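Local coordinates for Sel1 repeat family protein (Pseudomonas aeruginosa, PDB 6LCH) that probably acts as an immunity protein that neutralises the type VI secretion effector PldB, using a solenoid-like array of Sel1-repeat helices, at residues A32-P37 with V47-K52; S51-A54 with K60-H63; L65-L68 with G72-G75; N67-R70 with G76-K79; Q82-L87 with G104-N109. All coordinates share one frame; numbering follows the deposited sequence.

Overall arrangement
From the N terminus, contact 1 closes the loop between helix 22-34 and helix 43-55. Contact 2 shares Ser51 and Lys52 with it and closes the tight turn into helix 59-70. Contacts 3 and 4 start from the same end of that helix, share Asn67 and Leu68, and pack successive parts of the following loop on it; their centres lie about 3 Å apart. These two overlap, contact 4 starting two residues later and ending further along the loop; the others follow in series. Contact 5 closes the chain between helix 81-93 and helix 97-107. Leu87 packs on Met62 and Leu65, so contact 5 is in touch with contacts 2 and 3, whereas contacts 1 and 5 do not touch.

Contact 1 (A32-P37 with V47-K52); sequences ATLAKP and VGLYSK
Two successive helices of this Sel1-repeat protein, helix 22-34 and helix 43-55, meet where Tyr50 reaches across to Ala32 and Leu49 to Leu34. The tyrosine spans most of the gap between backbones whose nearest pair, Ala32 CA and Tyr50 CA, is still 8.3 Å apart. Its phenol oxygen does the touching: Tyr50 OH lies 3.4 Å from Ala32 CA and 3.7 Å from Ala32 CB, while Ala32 N comes obliquely to the ring, 4.0 Å from Tyr50 CZ. The hydroxyl is not left to this apolar surface, because Asn64 ND2 on helix 59-70 is hydrogen-bonded to it. Such packing of successive helices on one another is the way TPR-like Sel1 folds are built, and here Tyr50 touches Leu65 and Leu68 of the third helix as well. Beside it, the two leucines meet at single methyls, Leu34 CD1 to Leu49 CD1 at 4.1 Å, with side chains at about a right angle. Each has CG beside its backbone N (chi1 -69° in Leu34), which directs the branch into the gap. Helix 22-34 stops here, since Ala35 leaves helical geometry. Behind the contact, Ser51 OG bonds to Val47 O at 2.7 Å from above the carbonyl plane, on the face opposite to Ser51 N.

Contact 2 (S51-A54 with K60-H63); sequences SKAA and KAMH
Ala53 and Ala61 face each other where helix 43-55 turns into helix 59-70, an alpha-helical hairpin of the TPR-like Sel1 kind. The two methyls do not meet symmetrically. The CA-CB bond of Ala61 aims almost straight at Ala53 CB, with an angle at Ala61 CB of about 170°, whereas the bond of Ala53 is turned well off the line, with an angle near 120° at its own CB. The distance from Ala53 CB to Ala61 CB is 3.6 Å. Such small side chains let the backbones close in, and Ala54 CA lies only 5.2 Å from Met62 CA.

The second pair is set differently. Met62 CG approaches Ala54 from the flank, on a line at about a right angle to the alanine CA-CB bond, and so covers both carbons: it is 3.7 Å from Ala54 CB and 4.0 Å from Ala54 CA. It arrives there because CG stands beside the backbone N (chi1 -68°). Beyond CG the methionine leaves this contact, and it also packs against Leu87, Lys90 and Met91 of helix 81-93, so one side chain joins three helices. Ala53 likewise has neighbours on helix 22-34, Ala24 and Trp27. All four touching residues are buried, and the side-chain pairs are apolar. Polar groups bond elsewhere: Ala61 N is hydrogen-bonded to His58 ND1 in the turn. The methyl carbon Ala61 CB also presses on the opposite main chain, beside Tyr50 O and 4.1 Å from Ala54 N.

Contact 3 (L65-L68 with G72-G75); sequences LANL and GWPG
Leu68, near the end of helix 59-70, is the tight point against the loop that follows, for a single methyl meets both Trp73 and Pro74. Leu68 CD2 lies 3.5 Å from Trp73 NE1 and 3.9 Å from Trp73 CZ2, obliquely placed to the indole. The same methyl is 3.9 Å from Pro74 CG, and Leu68 CB follows at 4.1 Å from that atom. Leucine and proline cross at about a right angle. Trp73 carries its ring between backbone N and carbonyl carbon (chi1 79°), and this turns the indole over the proline: Pro74 CD stands 3.3 Å above one ring face, displaced toward the rim. Indole and pyrrolidine therefore form adjoining walls around the leucine methyl.

The other side is looser. Asn67 ND2 passes 4.3 Å from Trp73 NE1; both are N-H donors, so this is loose packing, and Gly72 CA merely passes Leu68 O at 3.9 Å. Trp73 is largely exposed and also meets a crystal neighbour, which could influence its pose. Within the Sel1-repeat array, this loop covers the end of the preceding hairpin: Trp43 at the start of helix 43-55 touches Leu68 and Pro74 and stacks edge-to-face on Trp73, while Ala66 turns to helix 81-93.

Contact 4 (N67-R70 with G76-K79); sequences NLYR and GVEK
Tyr69 and Val77 are brought together by two torsions: the tyrosine swings its ring to the side of its backbone N (chi1 -72°), and the valine extends CG1 away from its own N (chi1 -179°) toward the helix. They meet in the loop that links helix 59-70 to helix 81-93 in this Sel1-repeat region, whose residues 76-79 pass the helix end in roughly the helix's own direction. Val77 CG1 fits between two residues of the helix. It is 3.9 Å from Tyr69 CE1, approaching the ring obliquely, and 3.9 Å from Leu68 CB on the other residue; the tyrosine and valine side chains cross at about a right angle.

The next residue uses its main chain instead. Glu78 O lies at the rim of the tyrosine, in the plane of the ring and 3.3 Å from Tyr69 CD1, so the oxygen faces the positively polarised hydrogens of the edge, a probably favourable electrostatic contact. Tyr69 is enclosed further by Val47 and by Lys83 and Leu87, so its ring on helix 59-70 also meets helices 43-55 and 81-93.

Where the helix ends, contact passes from side chains to backbone, and Tyr69 CA comes to 4.8 Å from Lys79 CA. Tyr69 and Asp80 share a backbone hydrogen bond just beyond. The Lys79 amine turns back to a weak bond with Gly72 O, while Lys79 CA makes a C-H...O contact of 3.5 Å with Tyr69 O, the angle at the hydrogen being 140°.

Contact 5 (Q82-L87 with G104-N109); sequences QKALDL and GAMIGN
Leu85 of helix 81-93 and Met106 of helix 97-107 carry an apolar contact between two successive helices of the Sel1-repeat protein. Leu85 CD2 is the methyl that does most of it. It lies 3.5 Å from Met106 CB, tighter than usual van der Waals contact, and 3.6 Å from Met106 CE, so the methionine touches it at both its root and its tip. That is possible because the methionine is folded: bends at chi2 (-56°) and chi3 (-99°) bring the terminal methyl back over the leucine. The same Met106 CE reaches Ala84 CB at 3.6 Å, and thereby the methyl rests on two neighbouring residues of helix 81-93. Ile107 CG2 adds a further contact with Leu85 CD2 at 3.7 Å, so two consecutive residues touch this methyl, although Ile107 itself is largely exposed.

Polar interactions run within each segment and not across the gap. Asp86 N and Leu87 N bond to Gln82 O and Lys83 O in ordinary helical fashion. In the other segment Gly108 N makes a weak bond to Gly104 O, and Gly108 takes a positive phi (110°) that turns the chain out of the helix.

Neighbouring helices extend the packing on both sides. Arg70 at the end of helix 59-70 lays its side chain against Met106, and Leu87 packs on Met62 and Leu65 of the same helix. Ile107 touches Phe123 on helix 123-129, and Asn109 OD1 accepts a hydrogen bond from Leu124 N there, so the contact lies between the preceding hairpin and the next part of the chain.

Contact 1 (A32-P37 with V47-K52)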
loop_
_atom_site.group_PDB
_atom_site.type_symbol
_atom_site.label_atom_id
_atom_site.label_comp_id
_atom_site.label_asym_id
_atom_site.label_seq_id
_atom_site.Cartn_x
_atom_site.Cartn_y
_atom_site.Cartn_z
ATOM N N ALA A 32 2.213 -5.436 17.129
ATOM C CA ALA A 32 1.262 -5.131 16.066
ATOM C C ALA A 32 -0.149 -5.556 16.445
ATOM O O ALA A 32 -1.118 -4.849 16.148
ATOM C CB ALA A 32 1.696 -5.807 14.764
ATOM N N THR A 33 -0.286 -6.713 17.101
ATOM C CA THR A 33 -1.603 -7.177 17.525
ATOM C C THR A 33 -2.179 -6.282 18.615
ATOM O O THR A 33 -3.364 -5.931 18.577
ATOM C CB THR A 33 -1.521 -8.624 18.014
ATOM O OG1 THR A 33 -1.127 -9.472 16.930
ATOM C CG2 THR A 33 -2.864 -9.089 18.552
ATOM N N LEU A 34 -1.353 -5.900 19.590
ATOM C CA LEU A 34 -1.821 -5.030 20.660
ATOM C C LEU A 34 -2.228 -3.655 20.154
ATOM O O LEU A 34 -2.960 -2.952 20.852
ATOM C CB LEU A 34 -0.743 -4.884 21.737
ATOM C CG LEU A 34 -0.438 -6.123 22.585
ATOM C CD1 LEU A 34 0.695 -5.842 23.555
ATOM C CD2 LEU A 34 -1.681 -6.586 23.328
ATOM N N ALA A 35 -1.776 -3.254 18.966
ATOM C CA ALA A 35 -2.099 -1.943 18.412
ATOM C C ALA A 35 -3.455 -1.901 17.716
ATOM O O ALA A 35 -3.779 -0.889 17.086
ATOM C CB ALA A 35 -1.012 -1.502 17.428
ATOM N N LYS A 36 -4.259 -2.949 17.835
ATOM C CA LYS A 36 -5.483 -3.082 17.051
ATOM C C LYS A 36 -6.799 -2.817 17.792
ATOM O O LYS A 36 -7.655 -2.099 17.258
ATOM C CB LYS A 36 -5.534 -4.484 16.438
ATOM C CG LYS A 36 -4.897 -4.579 15.067
ATOM C CD LYS A 36 -4.494 -6.000 14.737
ATOM C CE LYS A 36 -3.904 -6.078 13.341
ATOM N NZ LYS A 36 -3.239 -7.390 13.093
ATOM N N PRO A 37 -7.015 -3.364 19.013
ATOM C CA PRO A 37 -8.393 -3.584 19.482
ATOM C C PRO A 37 -9.099 -2.373 20.081
ATOM O O PRO A 37 -8.645 -1.233 19.936
ATOM C CB PRO A 37 -8.209 -4.677 20.537
ATOM C CG PRO A 37 -6.902 -4.332 21.154
ATOM C CD PRO A 37 -6.042 -3.730 20.060
ATOM N N VAL A 47 5.372 0.186 22.571
ATOM C CA VAL A 47 6.648 0.819 22.246
ATOM C C VAL A 47 7.807 -0.071 22.678
ATOM O O VAL A 47 8.796 -0.224 21.950
ATOM C CB VAL A 47 6.735 2.214 22.892
ATOM C CG1 VAL A 47 8.153 2.766 22.794
ATOM C CG2 VAL A 47 5.737 3.173 22.250
ATOM N N GLY A 48 7.698 -0.679 23.861
ATOM C CA GLY A 48 8.763 -1.551 24.335
ATOM C C GLY A 48 9.050 -2.688 23.375
ATOM O O GLY A 48 10.193 -2.895 22.962
ATOM N N LEU A 49 8.008 -3.426 22.988
ATOM C CA LEU A 49 8.179 -4.538 22.059
ATOM C C LEU A 49 8.741 -4.063 20.725
ATOM O O LEU A 49 9.734 -4.609 20.228
ATOM C CB LEU A 49 6.844 -5.250 21.849
ATOM C CG LEU A 49 6.273 -5.951 23.077
ATOM C CD1 LEU A 49 4.769 -6.078 22.949
ATOM C CD2 LEU A 49 6.921 -7.314 23.247
ATOM N N TYR A 50 8.107 -3.047 20.130
ATOM C CA TYR A 50 8.576 -2.502 18.860
ATOM C C TYR A 50 10.047 -2.117 18.931
ATOM O O TYR A 50 10.838 -2.474 18.049
ATOM C CB TYR A 50 7.732 -1.286 18.472
ATOM C CG TYR A 50 6.506 -1.598 17.644
ATOM C CD1 TYR A 50 6.402 -2.785 16.929
ATOM C CD2 TYR A 50 5.456 -0.690 17.566
ATOM C CE1 TYR A 50 5.281 -3.065 16.169
ATOM C CE2 TYR A 50 4.335 -0.958 16.811
ATOM C CZ TYR A 50 4.251 -2.143 16.111
ATOM O OH TYR A 50 3.127 -2.410 15.362
ATOM N N SER A 51 10.430 -1.370 19.971
ATOM C CA SER A 51 11.812 -0.917 20.082
ATOM C C SER A 51 12.761 -2.090 20.276
ATOM O O SER A 51 13.824 -2.149 19.644
ATOM C CB SER A 51 11.949 0.084 21.229
ATOM O OG SER A 51 10.963 1.098 21.132
ATOM N N LYS A 52 12.391 -3.032 21.148
ATOM C CA LYS A 52 13.190 -4.239 21.336
ATOM C C LYS A 52 13.426 -4.951 20.011
ATOM O O LYS A 52 14.546 -5.385 19.716
ATOM C CB LYS A 52 12.495 -5.177 22.326
ATOM C CG LYS A 52 12.733 -4.853 23.794
ATOM C CD LYS A 52 11.977 -5.824 24.704
ATOM C CE LYS A 52 10.510 -5.432 24.861
ATOM N NZ LYS A 52 9.696 -6.458 25.582
#

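Contact 2 (S51-A54 with K60-H63)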
loop_
_atom_site.group_PDB
_atom_site.type_symbol
_atom_site.label_atom_id
_atom_site.label_comp_id
_atom_site.label_asym_id
_atom_site.label_seq_id
_atom_site.Cartn_x
_atom_site.Cartn_y
_atom_site.Cartn_z
ATOM N N SER A 51 10.430 -1.370 19.971
ATOM C CA SER A 51 11.812 -0.917 20.082
ATOM C C SER A 51 12.761 -2.090 20.276
ATOM O O SER A 51 13.824 -2.149 19.644
ATOM C CB SER A 51 11.949 0.084 21.229
ATOM O OG SER A 51 10.963 1.098 21.132
ATOM N N LYS A 52 12.391 -3.032 21.148
ATOM C CA LYS A 52 13.190 -4.239 21.336
ATOM C C LYS A 52 13.426 -4.951 20.011
ATOM O O LYS A 52 14.546 -5.385 19.716
ATOM C CB LYS A 52 12.495 -5.177 22.326
ATOM C CG LYS A 52 12.733 -4.853 23.794
ATOM C CD LYS A 52 11.977 -5.824 24.704
ATOM C CE LYS A 52 10.510 -5.432 24.861
ATOM N NZ LYS A 52 9.696 -6.458 25.582
ATOM N N ALA A 53 12.380 -5.072 19.192
ATOM C CA ALA A 53 12.548 -5.684 17.882
ATOM C C ALA A 53 13.423 -4.817 16.983
ATOM O O ALA A 53 14.250 -5.338 16.226
ATOM C CB ALA A 53 11.183 -5.930 17.244
ATOM N N ALA A 54 13.263 -3.493 17.069
ATOM C CA ALA A 54 14.030 -2.590 16.212
ATOM C C ALA A 54 15.518 -2.656 16.523
ATOM O O ALA A 54 16.352 -2.569 15.615
ATOM C CB ALA A 54 13.519 -1.159 16.373
ATOM N N LYS A 60 10.327 -4.155 9.834
ATOM C CA LYS A 60 8.927 -3.757 9.935
ATOM C C LYS A 60 8.639 -3.118 11.286
ATOM O O LYS A 60 7.838 -2.182 11.382
ATOM C CB LYS A 60 8.016 -4.955 9.689
ATOM C CG LYS A 60 7.932 -5.344 8.228
ATOM C CD LYS A 60 7.651 -6.820 8.060
ATOM C CE LYS A 60 7.328 -7.149 6.614
ATOM N NZ LYS A 60 5.965 -6.682 6.237
ATOM N N ALA A 61 9.297 -3.598 12.341
ATOM C CA ALA A 61 9.163 -2.961 13.647
ATOM C C ALA A 61 9.679 -1.529 13.618
ATOM O O ALA A 61 9.087 -0.639 14.234
ATOM C CB ALA A 61 9.903 -3.779 14.705
ATOM N N MET A 62 10.791 -1.290 12.911
ATOM C CA MET A 62 11.297 0.071 12.749
ATOM C C MET A 62 10.294 0.941 12.008
ATOM O O MET A 62 10.049 2.092 12.390
ATOM C CB MET A 62 12.623 0.051 11.987
ATOM C CG MET A 62 13.765 -0.572 12.742
ATOM S SD MET A 62 15.313 -0.355 11.863
ATOM C CE MET A 62 15.157 -1.471 10.498
ATOM N N HIS A 63 9.718 0.406 10.933
ATOM C CA HIS A 63 8.721 1.148 10.172
ATOM C C HIS A 63 7.495 1.456 11.028
ATOM O O HIS A 63 7.051 2.607 11.105
ATOM C CB HIS A 63 8.340 0.349 8.925
ATOM C CG HIS A 63 7.166 0.904 8.180
ATOM N ND1 HIS A 63 7.287 1.901 7.236
ATOM C CD2 HIS A 63 5.846 0.600 8.238
ATOM C CE1 HIS A 63 6.094 2.190 6.748
ATOM N NE2 HIS A 63 5.202 1.415 7.340
#

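Contact 3 (L65-L68 with G72-G75)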
loop_
_atom_site.group_PDB
_atom_site.type_symbol
_atom_site.label_atom_id
_atom_site.label_comp_id
_atom_site.label_asym_id
_atom_site.label_seq_id
_atom_site.Cartn_x
_atom_site.Cartn_y
_atom_site.Cartn_z
ATOM N N LEU A 65 7.132 1.476 14.307
ATOM C CA LEU A 65 7.415 2.343 15.445
ATOM C C LEU A 65 7.620 3.785 15.001
ATOM O O LEU A 65 7.095 4.715 15.624
ATOM C CB LEU A 65 8.641 1.831 16.200
ATOM C CG LEU A 65 9.033 2.638 17.435
ATOM C CD1 LEU A 65 7.840 2.772 18.370
ATOM C CD2 LEU A 65 10.220 1.988 18.139
ATOM N N ALA A 66 8.370 3.988 13.916
ATOM C CA ALA A 66 8.604 5.343 13.432
ATOM C C ALA A 66 7.310 6.003 12.979
ATOM O O ALA A 66 7.137 7.217 13.138
ATOM C CB ALA A 66 9.621 5.324 12.295
ATOM N N ASN A 67 6.384 5.227 12.411
ATOM C CA ASN A 67 5.100 5.814 12.048
ATOM C C ASN A 67 4.364 6.327 13.276
ATOM O O ASN A 67 3.623 7.305 13.179
ATOM C CB ASN A 67 4.222 4.818 11.294
ATOM C CG ASN A 67 3.050 5.500 10.600
ATOM O OD1 ASN A 67 3.236 6.437 9.823
ATOM N ND2 ASN A 67 1.836 5.051 10.899
ATOM N N LEU A 68 4.556 5.689 14.433
ATOM C CA LEU A 68 3.999 6.227 15.671
ATOM C C LEU A 68 4.701 7.524 16.072
ATOM O O LEU A 68 4.046 8.502 16.457
ATOM C CB LEU A 68 4.101 5.191 16.794
ATOM C CG LEU A 68 3.577 3.775 16.530
ATOM C CD1 LEU A 68 3.614 2.940 17.805
ATOM C CD2 LEU A 68 2.173 3.802 15.944
ATOM N N GLY A 72 1.788 11.696 15.787
ATOM C CA GLY A 72 1.625 11.466 17.206
ATOM C C GLY A 72 0.277 10.862 17.496
ATOM O O GLY A 72 -0.263 11.029 18.593
ATOM N N TRP A 73 -0.264 10.143 16.511
ATOM C CA TRP A 73 -1.644 9.682 16.612
ATOM C C TRP A 73 -1.937 8.850 17.855
ATOM O O TRP A 73 -3.040 9.008 18.406
ATOM C CB TRP A 73 -2.047 8.936 15.328
ATOM C CG TRP A 73 -1.578 7.504 15.167
ATOM C CD1 TRP A 73 -0.549 7.065 14.392
ATOM C CD2 TRP A 73 -2.157 6.334 15.753
ATOM N NE1 TRP A 73 -0.429 5.704 14.474
ATOM C CE2 TRP A 73 -1.409 5.227 15.301
ATOM C CE3 TRP A 73 -3.232 6.111 16.617
ATOM C CZ2 TRP A 73 -1.696 3.923 15.686
ATOM C CZ3 TRP A 73 -3.514 4.814 16.999
ATOM C CH2 TRP A 73 -2.752 3.738 16.532
ATOM N N PRO A 74 -1.051 7.978 18.353
ATOM C CA PRO A 74 -1.400 7.230 19.568
ATOM C C PRO A 74 -1.507 8.155 20.770
ATOM O O PRO A 74 -0.685 9.053 20.962
ATOM C CB PRO A 74 -0.244 6.234 19.729
ATOM C CG PRO A 74 0.450 6.209 18.415
ATOM C CD PRO A 74 0.278 7.574 17.853
ATOM N N GLY A 75 -2.544 7.927 21.577
ATOM C CA GLY A 75 -2.727 8.733 22.771
ATOM C C GLY A 75 -1.533 8.676 23.701
ATOM O O GLY A 75 -1.183 9.672 24.339
#

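Contact 4 (N67-R70 with G76-K79)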
loop_
_atom_site.group_PDB
_atom_site.type_symbol
_atom_site.label_atom_id
_atom_site.label_comp_id
_atom_site.label_asym_id
_atom_site.label_seq_id
_atom_site.Cartn_x
_atom_site.Cartn_y
_atom_site.Cartn_z
ATOM N N ASN A 67 6.384 5.227 12.411
ATOM C CA ASN A 67 5.100 5.814 12.048
ATOM C C ASN A 67 4.364 6.327 13.276
ATOM O O ASN A 67 3.623 7.305 13.179
ATOM C CB ASN A 67 4.222 4.818 11.294
ATOM C CG ASN A 67 3.050 5.500 10.600
ATOM O OD1 ASN A 67 3.236 6.437 9.823
ATOM N ND2 ASN A 67 1.836 5.051 10.899
ATOM N N LEU A 68 4.556 5.689 14.433
ATOM C CA LEU A 68 3.999 6.227 15.671
ATOM C C LEU A 68 4.701 7.524 16.072
ATOM O O LEU A 68 4.046 8.502 16.457
ATOM C CB LEU A 68 4.101 5.191 16.794
ATOM C CG LEU A 68 3.577 3.775 16.530
ATOM C CD1 LEU A 68 3.614 2.940 17.805
ATOM C CD2 LEU A 68 2.173 3.802 15.944
ATOM N N TYR A 69 6.037 7.548 15.992
ATOM C CA TYR A 69 6.795 8.732 16.394
ATOM C C TYR A 69 6.685 9.855 15.367
ATOM O O TYR A 69 6.653 11.036 15.736
ATOM C CB TYR A 69 8.267 8.377 16.601
ATOM C CG TYR A 69 8.570 7.559 17.834
ATOM C CD1 TYR A 69 8.070 7.916 19.078
ATOM C CD2 TYR A 69 9.376 6.435 17.753
ATOM C CE1 TYR A 69 8.363 7.165 20.207
ATOM C CE2 TYR A 69 9.672 5.686 18.868
ATOM C CZ TYR A 69 9.159 6.050 20.091
ATOM O OH TYR A 69 9.460 5.293 21.205
ATOM N N ARG A 70 6.670 9.514 14.075
ATOM C CA ARG A 70 6.599 10.540 13.038
ATOM C C ARG A 70 5.321 11.353 13.164
ATOM O O ARG A 70 5.345 12.590 13.137
ATOM C CB ARG A 70 6.687 9.895 11.657
ATOM C CG ARG A 70 6.598 10.871 10.508
ATOM C CD ARG A 70 6.497 10.129 9.195
ATOM N NE ARG A 70 5.149 9.618 8.979
ATOM C CZ ARG A 70 4.113 10.380 8.648
ATOM N NH1 ARG A 70 4.275 11.687 8.498
ATOM N NH2 ARG A 70 2.914 9.837 8.471
ATOM N N GLY A 76 -0.875 7.521 23.772
ATOM C CA GLY A 76 0.240 7.364 24.680
ATOM C C GLY A 76 1.610 7.283 24.035
ATOM O O GLY A 76 2.526 6.704 24.625
ATOM N N VAL A 77 1.776 7.847 22.839
ATOM C CA VAL A 77 3.066 7.862 22.153
ATOM C C VAL A 77 3.363 9.285 21.696
ATOM O O VAL A 77 2.582 9.878 20.942
ATOM C CB VAL A 77 3.116 6.895 20.958
ATOM C CG1 VAL A 77 4.491 6.949 20.297
ATOM C CG2 VAL A 77 2.807 5.476 21.410
ATOM N N GLU A 78 4.504 9.812 22.129
ATOM C CA GLU A 78 4.890 11.188 21.862
ATOM C C GLU A 78 5.387 11.347 20.430
ATOM O O GLU A 78 6.119 10.495 19.919
ATOM C CB GLU A 78 5.990 11.605 22.840
ATOM C CG GLU A 78 6.842 10.421 23.337
ATOM C CD GLU A 78 6.885 10.307 24.854
ATOM O OE1 GLU A 78 7.026 11.346 25.531
ATOM O OE2 GLU A 78 6.771 9.175 25.376
ATOM N N LYS A 79 4.982 12.444 19.781
ATOM C CA LYS A 79 5.621 12.841 18.531
ATOM C C LYS A 79 7.108 13.041 18.760
ATOM O O LYS A 79 7.504 13.845 19.607
ATOM C CB LYS A 79 5.024 14.138 17.981
ATOM C CG LYS A 79 3.600 14.066 17.522
ATOM C CD LYS A 79 2.738 15.134 18.149
ATOM C CE LYS A 79 1.291 14.999 17.702
ATOM N NZ LYS A 79 0.552 14.019 18.548
#

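Contact 5 (Q82-L87 with G104-N109)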
loop_
_atom_site.group_PDB
_atom_site.type_symbol
_atom_site.label_atom_id
_atom_site.label_comp_id
_atom_site.label_asym_id
_atom_site.label_seq_id
_atom_site.Cartn_x
_atom_site.Cartn_y
_atom_site.Cartn_z
ATOM N N GLN A 82 12.784 13.100 15.536
ATOM C CA GLN A 82 14.141 12.565 15.510
ATOM C C GLN A 82 14.146 11.061 15.741
ATOM O O GLN A 82 14.918 10.334 15.106
ATOM C CB GLN A 82 15.015 13.270 16.546
ATOM C CG GLN A 82 16.472 12.815 16.524
ATOM C CD GLN A 82 17.178 13.166 15.225
ATOM O OE1 GLN A 82 17.157 14.315 14.785
ATOM N NE2 GLN A 82 17.806 12.173 14.603
ATOM N N LYS A 83 13.297 10.572 16.650
ATOM C CA LYS A 83 13.196 9.130 16.849
ATOM C C LYS A 83 12.769 8.428 15.567
ATOM O O LYS A 83 13.242 7.325 15.266
ATOM C CB LYS A 83 12.222 8.820 17.980
ATOM C CG LYS A 83 12.892 8.675 19.324
ATOM C CD LYS A 83 11.940 8.072 20.330
ATOM C CE LYS A 83 12.071 8.756 21.669
ATOM N NZ LYS A 83 10.785 8.741 22.425
ATOM N N ALA A 84 11.888 9.062 14.790
ATOM C CA ALA A 84 11.490 8.487 13.511
ATOM C C ALA A 84 12.641 8.513 12.513
ATOM O O ALA A 84 12.879 7.523 11.813
ATOM C CB ALA A 84 10.279 9.230 12.953
ATOM N N LEU A 85 13.366 9.637 12.440
ATOM C CA LEU A 85 14.499 9.739 11.523
ATOM C C LEU A 85 15.558 8.694 11.839
ATOM O O LEU A 85 16.096 8.050 10.930
ATOM C CB LEU A 85 15.116 11.138 11.588
ATOM C CG LEU A 85 14.286 12.356 11.177
ATOM C CD1 LEU A 85 15.064 13.637 11.448
ATOM C CD2 LEU A 85 13.899 12.272 9.719
ATOM N N ASP A 86 15.878 8.520 13.123
ATOM C CA ASP A 86 16.903 7.554 13.505
ATOM C C ASP A 86 16.479 6.136 13.158
ATOM O O ASP A 86 17.310 5.317 12.751
ATOM C CB ASP A 86 17.213 7.680 14.996
ATOM C CG ASP A 86 17.704 9.064 15.370
ATOM O OD1 ASP A 86 17.721 9.382 16.579
ATOM O OD2 ASP A 86 18.065 9.837 14.453
ATOM N N LEU A 87 15.189 5.828 13.306
ATOM C CA LEU A 87 14.694 4.524 12.880
ATOM C C LEU A 87 14.762 4.378 11.367
ATOM O O LEU A 87 15.087 3.300 10.858
ATOM C CB LEU A 87 13.264 4.318 13.374
ATOM C CG LEU A 87 13.120 3.893 14.837
ATOM C CD1 LEU A 87 11.724 4.220 15.353
ATOM C CD2 LEU A 87 13.422 2.409 15.011
ATOM N N GLY A 104 12.449 9.766 2.626
ATOM C CA GLY A 104 12.092 10.829 1.698
ATOM C C GLY A 104 10.830 11.566 2.099
ATOM O O GLY A 104 10.693 12.761 1.829
ATOM N N ALA A 105 9.893 10.868 2.743
ATOM C CA ALA A 105 8.714 11.521 3.295
ATOM C C ALA A 105 9.035 12.340 4.537
ATOM O O ALA A 105 8.193 13.130 4.976
ATOM C CB ALA A 105 7.640 10.483 3.624
ATOM N N MET A 106 10.226 12.174 5.107
ATOM C CA MET A 106 10.626 12.924 6.291
ATOM C C MET A 106 11.363 14.206 5.933
ATOM O O MET A 106 10.903 15.308 6.250
ATOM C CB MET A 106 11.513 12.057 7.180
ATOM C CG MET A 106 10.744 11.111 8.021
ATOM S SD MET A 106 9.518 11.930 9.048
ATOM C CE MET A 106 10.380 12.011 10.609
ATOM N N ILE A 107 12.524 14.068 5.289
ATOM C CA ILE A 107 13.430 15.183 5.061
ATOM C C ILE A 107 13.391 15.683 3.632
ATOM O O ILE A 107 14.176 16.572 3.275
ATOM C CB ILE A 107 14.871 14.794 5.440
ATOM C CG1 ILE A 107 15.362 13.659 4.539
ATOM C CG2 ILE A 107 14.936 14.382 6.900
ATOM C CD1 ILE A 107 16.807 13.265 4.770
ATOM N N GLY A 108 12.515 15.144 2.802
ATOM C CA GLY A 108 12.440 15.589 1.422
ATOM C C GLY A 108 12.958 14.525 0.471
ATOM O O GLY A 108 13.942 13.827 0.756
ATOM N N ASN A 109 12.282 14.392 -0.672
ATOM C CA ASN A 109 12.711 13.430 -1.683
ATOM C C ASN A 109 14.105 13.765 -2.195
ATOM O O ASN A 109 14.975 12.890 -2.287
ATOM C CB ASN A 109 11.709 13.400 -2.838
ATOM C CG ASN A 109 11.967 12.264 -3.809
ATOM O OD1 ASN A 109 12.350 11.167 -3.409
ATOM N ND2 ASN A 109 11.767 12.525 -5.093
#